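PDB 3O0H: glutathione reductase from Bartonella henselae, which probably uses NADPH and a bound flavin-adenine dinucleotide to reduce glutathione disulfide to two molecules of glutathione. Local coordinates for residues K313-V324 / D340-A348; P369-E378 / V423-G433. One frame throughout, in Å; residues are numbered along the deposited sequence.

Following the chain from the N terminus, most strands of the two parallel sheets come first; strand 321-323 then completes the five-stranded one, and contact 1 turns the chain back after it, bringing helix 334-349 against it across a gap of 15 residues. Only after this short loop has closed does contact 2 open. It pairs strand 371-375 with strand 422-428 across 44 residues, within the antiparallel sheet of the dimerisation domain. The loops neither nest nor cross, and the nearest atoms of the two contacts are about 17 Å apart. Contact 1 joins strand to helix in the FAD-binding domain; contact 2 joins two strands in the dimerisation domain.

Contact 1: residues K313-V324 / D340-A348; sequences KMTTNVSHIWAV and DAMCFVKNA
Phe-344 drives the edge of its ring into one face of Trp-322, a T-shaped (edge-to-face) pair. The planes stand at 68°, and the centroids of the Phe-344 ring and the five-membered ring of Trp-322 are 4.9 Å apart. The CD1-CE1 side of the phenyl does the touching, with Phe-344 CD1 3.5 Å from Trp-322 CG. A turn further along the helix, the methyl of Ala-348 sits over the same indole face in a CH-pi contact, its CB 4.2 Å from the centroid of the six-membered ring.

Toward the start of the helix segment, Val-324 lays CG1 alongside the helix backbone and the CB of Phe-344, while Val-324 CB meets Asp-340 CB at 3.6 Å. Met-314 is bent at chi2 (-52°) and chi3 (-71°), a fold that carries CE to within 3.4 Å of Asp-340 CG, crossing that side chain at about a right angle. The carboxylate is gripped by Tyr-358 through OD1 and by His-330 and the amide of Gly-325 through OD2. Near Ala-348, Asn-347 crosses the aliphatic start of Lys-313, Asn-347 ND2 lying 3.7 Å from Lys-313 CB, and gives a hydrogen bond to the carbonyl of Thr-354.

Strand 321-323, beside strand 158-160, is the outermost within this chain in the parallel sheet of the FAD-binding, Rossmann-type domain, the Val-324 side chain about 6 Å from the FAD; helix 334-349 packs on helix 36-47, Phe-344 touching Ala-41.

Contact 2: residues P369-E378 / V423-G433; sequences PEIGTVGLSE and VGAHVLGENAG
Leu-428 reaches between Pro-369 and Ile-371, its CD2 3.8 Å from Pro-369 CB and its CD1 4.0 Å from Ile-371 CG1. CG anti to the backbone N (chi1 171°) carries the branch point to this spot, and its two methyls go one to each neighbour; helix 232-245 packs on all three. On the other face of the sheet Val-374 CG1 meets Ala-425 CB, 3.9 Å away, where helix 432-444 packs, and Ala-432 tucks its methyl against the backbone of Gly-372.

These residues belong to antiparallel strands in the sheet of the dimerisation domain. Gly-372 with Val-427 and Val-374 with Ala-425 are the hydrogen-bonded pairs, each joined by two N-H...O bonds; Ile-371 with Leu-428 and Thr-373 with His-426 are non-hydrogen-bonded ones. Beyond them, a classic beta bulge sets Val-423 and Gly-424 opposite Val-414.

The imidazole of His-426 is held in its own plane from two sides. Its ND1 shares a hydrogen bond with Thr-373 OG1 at 2.7 Å, and NE2 donates to Leu-376 O at 2.8 Å, coming from above that carbonyl's plane. Two such bonds probably fix the ring's rotation and tie strand 422-428 to Leu-376, just past the end of strand 371-375.

At the opposite end, extended Glu-370 accepts a hydrogen bond on OE2 from the backbone N of Asn-431, 3.0 Å away and 51° out of the carboxylate plane. Asn-431 packs on Asn-431 of the second subunit.

Contact 1: residues K313-V324 / D340-A348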
loop_
_atom_site.group_PDB
_atom_site.type_symbol
_atom_site.label_atom_id
_atom_site.label_comp_id
_atom_site.label_asym_id
_atom_site.label_seq_id
_atom_site.Cartn_x
_atom_site.Cartn_y
_atom_site.Cartn_z
ATOM N N LYS B 313 -25.329 -15.041 18.293
ATOM C CA LYS B 313 -24.878 -14.171 19.374
ATOM C C LYS B 313 -23.576 -14.719 20.038
ATOM O O LYS B 313 -23.105 -14.204 21.067
ATOM C CB LYS B 313 -25.995 -13.996 20.381
ATOM C CG LYS B 313 -27.243 -13.284 19.790
ATOM C CD LYS B 313 -28.520 -14.090 20.049
ATOM C CE LYS B 313 -29.770 -13.448 19.433
ATOM N NZ LYS B 313 -29.842 -13.472 17.922
ATOM N N MET B 314 -22.966 -15.709 19.393
ATOM C CA MET B 314 -21.751 -16.380 19.892
ATOM C C MET B 314 -22.052 -17.297 21.118
ATOM O O MET B 314 -21.121 -17.732 21.821
ATOM C CB MET B 314 -20.618 -15.391 20.234
ATOM C CG MET B 314 -20.314 -14.326 19.182
ATOM S SD MET B 314 -20.060 -15.093 17.607
ATOM C CE MET B 314 -18.515 -15.874 17.823
ATOM N N THR B 315 -23.324 -17.634 21.308
ATOM C CA THR B 315 -23.766 -18.491 22.424
ATOM C C THR B 315 -23.687 -19.960 22.002
ATOM O O THR B 315 -24.135 -20.362 20.898
ATOM C CB THR B 315 -25.244 -18.243 22.837
ATOM O OG1 THR B 315 -25.629 -16.885 22.570
ATOM C CG2 THR B 315 -25.477 -18.553 24.364
ATOM N N THR B 316 -23.177 -20.766 22.908
ATOM C CA THR B 316 -23.340 -22.224 22.803
ATOM C C THR B 316 -24.798 -22.647 23.074
ATOM O O THR B 316 -25.710 -21.817 23.329
ATOM C CB THR B 316 -22.357 -23.007 23.753
ATOM O OG1 THR B 316 -22.840 -22.959 25.100
ATOM C CG2 THR B 316 -20.894 -22.416 23.679
ATOM N N ASN B 317 -25.032 -23.962 23.026
ATOM C CA ASN B 317 -26.310 -24.532 23.457
ATOM C C ASN B 317 -26.552 -24.467 24.971
ATOM O O ASN B 317 -27.625 -24.829 25.412
ATOM C CB ASN B 317 -26.468 -25.966 22.939
ATOM C CG ASN B 317 -25.458 -26.931 23.564
ATOM O OD1 ASN B 317 -24.298 -26.628 23.682
ATOM N ND2 ASN B 317 -25.930 -28.092 23.972
ATOM N N VAL B 318 -25.564 -24.032 25.748
ATOM C CA VAL B 318 -25.726 -23.736 27.155
ATOM C C VAL B 318 -25.702 -22.216 27.340
ATOM O O VAL B 318 -24.681 -21.567 27.083
ATOM C CB VAL B 318 -24.616 -24.386 28.011
ATOM C CG1 VAL B 318 -24.833 -24.102 29.511
ATOM C CG2 VAL B 318 -24.606 -25.898 27.728
ATOM N N SER B 319 -26.825 -21.680 27.826
ATOM C CA SER B 319 -27.147 -20.259 27.698
ATOM C C SER B 319 -26.132 -19.294 28.370
ATOM O O SER B 319 -26.083 -18.159 27.992
ATOM C CB SER B 319 -28.591 -19.985 28.172
ATOM O OG SER B 319 -28.701 -20.161 29.598
ATOM N N HIS B 320 -25.348 -19.760 29.334
ATOM C CA HIS B 320 -24.278 -18.947 29.998
ATOM C C HIS B 320 -22.855 -19.280 29.520
ATOM O O HIS B 320 -21.860 -18.812 30.104
ATOM C CB HIS B 320 -24.359 -19.112 31.524
ATOM C CG HIS B 320 -23.998 -20.478 31.990
ATOM N ND1 HIS B 320 -24.912 -21.514 31.999
ATOM C CD2 HIS B 320 -22.817 -20.996 32.423
ATOM C CE1 HIS B 320 -24.304 -22.610 32.431
ATOM N NE2 HIS B 320 -23.034 -22.326 32.677
ATOM N N ILE B 321 -22.754 -20.067 28.444
ATOM C CA ILE B 321 -21.467 -20.417 27.854
ATOM C C ILE B 321 -21.413 -19.912 26.399
ATOM O O ILE B 321 -22.326 -20.198 25.588
ATOM C CB ILE B 321 -21.166 -21.923 27.950
ATOM C CG1 ILE B 321 -21.302 -22.411 29.395
ATOM C CG2 ILE B 321 -19.734 -22.237 27.461
ATOM C CD1 ILE B 321 -21.117 -23.956 29.594
ATOM N N TRP B 322 -20.373 -19.124 26.102
ATOM C CA TRP B 322 -20.187 -18.516 24.783
ATOM C C TRP B 322 -18.852 -18.993 24.270
ATOM O O TRP B 322 -18.103 -19.600 25.024
ATOM C CB TRP B 322 -20.197 -16.985 24.885
ATOM C CG TRP B 322 -21.569 -16.290 25.089
ATOM C CD1 TRP B 322 -22.323 -15.662 24.117
ATOM C CD2 TRP B 322 -22.254 -16.078 26.315
ATOM N NE1 TRP B 322 -23.429 -15.115 24.661
ATOM C CE2 TRP B 322 -23.432 -15.349 26.012
ATOM C CE3 TRP B 322 -21.995 -16.424 27.637
ATOM C CZ2 TRP B 322 -24.353 -14.967 26.978
ATOM C CZ3 TRP B 322 -22.902 -16.048 28.604
ATOM C CH2 TRP B 322 -24.085 -15.329 28.276
ATOM N N ALA B 323 -18.547 -18.745 22.991
ATOM C CA ALA B 323 -17.229 -19.119 22.413
ATOM C C ALA B 323 -16.929 -18.152 21.274
ATOM O O ALA B 323 -17.863 -17.695 20.596
ATOM C CB ALA B 323 -17.209 -20.576 21.887
ATOM N N VAL B 324 -15.648 -17.846 21.063
ATOM C CA VAL B 324 -15.196 -16.900 20.048
ATOM C C VAL B 324 -13.936 -17.471 19.404
ATOM O O VAL B 324 -13.193 -18.237 20.048
ATOM C CB VAL B 324 -14.891 -15.507 20.676
ATOM C CG1 VAL B 324 -16.182 -14.871 21.171
ATOM C CG2 VAL B 324 -13.873 -15.600 21.841
ATOM N N ASP B 340 -15.394 -11.400 16.707
ATOM C CA ASP B 340 -16.221 -12.314 17.544
ATOM C C ASP B 340 -16.293 -11.795 19.000
ATOM O O ASP B 340 -17.362 -11.756 19.602
ATOM C CB ASP B 340 -15.630 -13.709 17.588
ATOM C CG ASP B 340 -15.840 -14.539 16.299
ATOM O OD1 ASP B 340 -16.549 -14.123 15.383
ATOM O OD2 ASP B 340 -15.270 -15.656 16.248
ATOM N N ALA B 341 -15.137 -11.418 19.562
ATOM C CA ALA B 341 -15.058 -10.949 20.953
ATOM C C ALA B 341 -15.884 -9.713 21.163
ATOM O O ALA B 341 -16.596 -9.600 22.170
ATOM C CB ALA B 341 -13.573 -10.718 21.412
ATOM N N MET B 342 -15.826 -8.788 20.198
ATOM C CA MET B 342 -16.613 -7.572 20.298
ATOM C C MET B 342 -18.094 -7.903 20.263
ATOM O O MET B 342 -18.883 -7.291 20.988
ATOM C CB MET B 342 -16.292 -6.578 19.171
ATOM C CG MET B 342 -14.785 -6.186 19.033
ATOM S SD MET B 342 -14.201 -5.248 20.439
ATOM C CE MET B 342 -14.775 -3.583 19.959
ATOM N N CYS B 343 -18.470 -8.831 19.391
ATOM C CA CYS B 343 -19.867 -9.262 19.301
ATOM C C CYS B 343 -20.310 -9.905 20.607
ATOM O O CYS B 343 -21.420 -9.657 21.095
ATOM C CB CYS B 343 -20.050 -10.230 18.124
ATOM S SG CYS B 343 -19.850 -9.416 16.534
ATOM N N PHE B 344 -19.430 -10.714 21.196
ATOM C CA PHE B 344 -19.748 -11.384 22.465
ATOM C C PHE B 344 -20.000 -10.388 23.594
ATOM O O PHE B 344 -20.973 -10.516 24.298
ATOM C CB PHE B 344 -18.637 -12.373 22.868
ATOM C CG PHE B 344 -18.593 -12.655 24.328
ATOM C CD1 PHE B 344 -19.545 -13.489 24.920
ATOM C CD2 PHE B 344 -17.652 -12.030 25.139
ATOM C CE1 PHE B 344 -19.516 -13.732 26.310
ATOM C CE2 PHE B 344 -17.616 -12.272 26.512
ATOM C CZ PHE B 344 -18.549 -13.127 27.098
ATOM N N VAL B 345 -19.162 -9.361 23.720
ATOM C CA VAL B 345 -19.304 -8.399 24.807
ATOM C C VAL B 345 -20.606 -7.593 24.706
ATOM O O VAL B 345 -21.309 -7.416 25.709
ATOM C CB VAL B 345 -18.096 -7.471 24.959
ATOM C CG1 VAL B 345 -18.366 -6.458 26.093
ATOM C CG2 VAL B 345 -16.821 -8.284 25.261
ATOM N N LYS B 346 -20.927 -7.130 23.512
ATOM C CA LYS B 346 -22.229 -6.483 23.226
ATOM C C LYS B 346 -23.446 -7.390 23.581
ATOM O O LYS B 346 -24.349 -6.973 24.286
ATOM C CB LYS B 346 -22.270 -6.034 21.750
ATOM N N ASN B 347 -23.457 -8.637 23.134
ATOM C CA ASN B 347 -24.599 -9.539 23.391
ATOM C C ASN B 347 -24.764 -9.988 24.844
ATOM O O ASN B 347 -25.880 -10.038 25.381
ATOM C CB ASN B 347 -24.452 -10.775 22.490
ATOM C CG ASN B 347 -24.851 -10.479 21.059
ATOM O OD1 ASN B 347 -25.884 -9.898 20.842
ATOM N ND2 ASN B 347 -24.033 -10.860 20.098
ATOM N N ALA B 348 -23.655 -10.329 25.491
ATOM C CA ALA B 348 -23.724 -10.936 26.823
ATOM C C ALA B 348 -24.096 -9.903 27.871
ATOM O O ALA B 348 -24.798 -10.212 28.835
ATOM C CB ALA B 348 -22.404 -11.546 27.170
#

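Contact 2: residues P369-E378 / V423-G433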
loop_
_atom_site.group_PDB
_atom_site.type_symbol
_atom_site.label_atom_id
_atom_site.label_comp_id
_atom_site.label_asym_id
_atom_site.label_seq_id
_atom_site.Cartn_x
_atom_site.Cartn_y
_atom_site.Cartn_z
ATOM N N PRO B 369 6.219 -13.765 -4.244
ATOM C CA PRO B 369 5.390 -12.566 -4.082
ATOM C C PRO B 369 4.180 -12.728 -3.148
ATOM O O PRO B 369 3.671 -13.834 -2.985
ATOM C CB PRO B 369 4.910 -12.253 -5.516
ATOM C CG PRO B 369 5.198 -13.496 -6.311
ATOM C CD PRO B 369 6.257 -14.258 -5.640
ATOM N N GLU B 370 3.826 -11.602 -2.524
ATOM C CA GLU B 370 2.725 -11.453 -1.617
ATOM C C GLU B 370 1.400 -11.511 -2.365
ATOM O O GLU B 370 1.305 -11.167 -3.556
ATOM C CB GLU B 370 2.807 -10.093 -0.892
ATOM C CG GLU B 370 4.040 -9.853 -0.075
ATOM C CD GLU B 370 4.223 -8.360 0.208
ATOM O OE1 GLU B 370 3.525 -7.870 1.133
ATOM O OE2 GLU B 370 5.036 -7.718 -0.519
ATOM N N ILE B 371 0.379 -11.955 -1.638
ATOM C CA ILE B 371 -0.967 -12.087 -2.156
ATOM C C ILE B 371 -1.957 -11.326 -1.244
ATOM O O ILE B 371 -1.823 -11.343 -0.005
ATOM C CB ILE B 371 -1.375 -13.575 -2.199
ATOM C CG1 ILE B 371 -0.727 -14.267 -3.387
ATOM C CG2 ILE B 371 -2.913 -13.758 -2.306
ATOM C CD1 ILE B 371 -0.832 -15.845 -3.303
ATOM N N GLY B 372 -2.921 -10.684 -1.883
ATOM C CA GLY B 372 -4.109 -10.144 -1.246
ATOM C C GLY B 372 -5.341 -10.515 -2.048
ATOM O O GLY B 372 -5.343 -10.514 -3.308
ATOM N N THR B 373 -6.430 -10.830 -1.342
ATOM C CA THR B 373 -7.640 -11.286 -2.017
ATOM C C THR B 373 -8.896 -10.973 -1.178
ATOM O O THR B 373 -8.869 -11.045 0.050
ATOM C CB THR B 373 -7.556 -12.797 -2.329
ATOM O OG1 THR B 373 -8.685 -13.216 -3.137
ATOM C CG2 THR B 373 -7.450 -13.621 -1.030
ATOM N N VAL B 374 -9.940 -10.576 -1.857
ATOM C CA VAL B 374 -11.249 -10.308 -1.230
ATOM C C VAL B 374 -12.337 -10.688 -2.192
ATOM O O VAL B 374 -12.233 -10.459 -3.384
ATOM C CB VAL B 374 -11.365 -8.798 -0.769
ATOM C CG1 VAL B 374 -11.082 -7.836 -1.876
ATOM C CG2 VAL B 374 -12.699 -8.488 -0.113
ATOM N N GLY B 375 -13.394 -11.277 -1.674
ATOM C CA GLY B 375 -14.531 -11.665 -2.508
ATOM C C GLY B 375 -14.250 -12.847 -3.412
ATOM O O GLY B 375 -13.381 -13.663 -3.128
ATOM N N LEU B 376 -14.997 -12.927 -4.500
ATOM C CA LEU B 376 -15.048 -14.138 -5.301
ATOM C C LEU B 376 -13.904 -14.261 -6.292
ATOM O O LEU B 376 -13.616 -13.333 -7.057
ATOM C CB LEU B 376 -16.338 -14.196 -6.074
ATOM C CG LEU B 376 -17.625 -14.262 -5.234
ATOM C CD1 LEU B 376 -18.786 -14.170 -6.155
ATOM C CD2 LEU B 376 -17.686 -15.545 -4.320
ATOM N N SER B 377 -13.290 -15.441 -6.291
ATOM C CA SER B 377 -12.422 -15.857 -7.417
ATOM C C SER B 377 -13.155 -15.788 -8.738
ATOM O O SER B 377 -14.390 -15.853 -8.833
ATOM C CB SER B 377 -11.931 -17.289 -7.208
ATOM O OG SER B 377 -13.038 -18.193 -7.338
ATOM N N GLU B 378 -12.378 -15.663 -9.790
ATOM C CA GLU B 378 -12.912 -15.672 -11.114
ATOM C C GLU B 378 -13.826 -16.890 -11.363
ATOM O O GLU B 378 -14.952 -16.763 -11.876
ATOM C CB GLU B 378 -11.728 -15.597 -12.099
ATOM C CG GLU B 378 -12.121 -15.717 -13.514
ATOM C CD GLU B 378 -11.046 -15.255 -14.496
ATOM O OE1 GLU B 378 -9.985 -14.713 -14.103
ATOM O OE2 GLU B 378 -11.309 -15.412 -15.682
ATOM N N VAL B 423 -17.297 -7.696 -7.415
ATOM C CA VAL B 423 -17.565 -8.805 -6.515
ATOM C C VAL B 423 -16.345 -9.587 -6.079
ATOM O O VAL B 423 -16.448 -10.449 -5.199
ATOM C CB VAL B 423 -18.562 -9.792 -7.130
ATOM C CG1 VAL B 423 -19.918 -9.061 -7.414
ATOM C CG2 VAL B 423 -18.000 -10.461 -8.390
ATOM N N GLY B 424 -15.199 -9.315 -6.686
ATOM C CA GLY B 424 -13.939 -9.939 -6.269
ATOM C C GLY B 424 -12.748 -9.080 -6.694
ATOM O O GLY B 424 -12.816 -8.390 -7.711
ATOM N N ALA B 425 -11.662 -9.137 -5.921
ATOM C CA ALA B 425 -10.446 -8.408 -6.244
ATOM C C ALA B 425 -9.261 -9.217 -5.695
ATOM O O ALA B 425 -9.270 -9.648 -4.525
ATOM C CB ALA B 425 -10.457 -6.965 -5.629
ATOM N N HIS B 426 -8.249 -9.367 -6.553
ATOM C CA HIS B 426 -7.118 -10.277 -6.352
ATOM C C HIS B 426 -5.828 -9.610 -6.785
ATOM O O HIS B 426 -5.763 -9.047 -7.869
ATOM C CB HIS B 426 -7.361 -11.567 -7.137
ATOM C CG HIS B 426 -8.736 -12.096 -6.937
ATOM N ND1 HIS B 426 -9.146 -12.658 -5.746
ATOM C CD2 HIS B 426 -9.834 -12.042 -7.733
ATOM C CE1 HIS B 426 -10.428 -12.962 -5.837
ATOM N NE2 HIS B 426 -10.863 -12.624 -7.044
ATOM N N VAL B 427 -4.806 -9.661 -5.929
ATOM C CA VAL B 427 -3.597 -8.889 -6.115
ATOM C C VAL B 427 -2.430 -9.797 -5.754
ATOM O O VAL B 427 -2.477 -10.523 -4.750
ATOM C CB VAL B 427 -3.574 -7.633 -5.239
ATOM C CG1 VAL B 427 -2.300 -6.765 -5.459
ATOM C CG2 VAL B 427 -4.814 -6.754 -5.423
ATOM N N LEU B 428 -1.395 -9.753 -6.570
ATOM C CA LEU B 428 -0.158 -10.447 -6.281
ATOM C C LEU B 428 0.989 -9.546 -6.640
ATOM O O LEU B 428 1.020 -9.036 -7.750
ATOM C CB LEU B 428 -0.104 -11.769 -7.031
ATOM C CG LEU B 428 1.257 -12.468 -6.963
ATOM C CD1 LEU B 428 1.024 -13.951 -6.945
ATOM C CD2 LEU B 428 2.185 -12.048 -8.094
ATOM N N GLY B 429 1.959 -9.406 -5.728
ATOM C CA GLY B 429 3.093 -8.547 -5.878
ATOM C C GLY B 429 3.272 -7.701 -4.620
ATOM O O GLY B 429 2.666 -7.940 -3.556
ATOM N N GLU B 430 4.099 -6.693 -4.759
ATOM C CA GLU B 430 4.567 -5.918 -3.609
ATOM C C GLU B 430 3.390 -5.259 -2.824
ATOM O O GLU B 430 2.535 -4.576 -3.412
ATOM C CB GLU B 430 5.606 -4.893 -4.129
ATOM C CG GLU B 430 5.952 -3.777 -3.184
ATOM C CD GLU B 430 7.136 -2.980 -3.671
ATOM O OE1 GLU B 430 7.977 -3.568 -4.413
ATOM O OE2 GLU B 430 7.201 -1.768 -3.328
ATOM N N ASN B 431 3.337 -5.514 -1.508
ATOM C CA ASN B 431 2.310 -4.971 -0.620
ATOM C C ASN B 431 0.887 -5.367 -0.996
ATOM O O ASN B 431 -0.060 -4.699 -0.616
ATOM C CB ASN B 431 2.451 -3.435 -0.524
ATOM C CG ASN B 431 3.776 -3.032 0.055
ATOM O OD1 ASN B 431 4.434 -2.158 -0.466
ATOM N ND2 ASN B 431 4.184 -3.685 1.134
ATOM N N ALA B 432 0.739 -6.522 -1.642
ATOM C CA ALA B 432 -0.558 -7.001 -2.102
ATOM C C ALA B 432 -1.587 -7.056 -0.946
ATOM O O ALA B 432 -2.736 -6.747 -1.148
ATOM C CB ALA B 432 -0.416 -8.383 -2.767
ATOM N N GLY B 433 -1.154 -7.429 0.253
ATOM C CA GLY B 433 -2.036 -7.408 1.416
ATOM C C GLY B 433 -2.581 -6.034 1.782
ATOM O O GLY B 433 -3.783 -5.902 2.102
#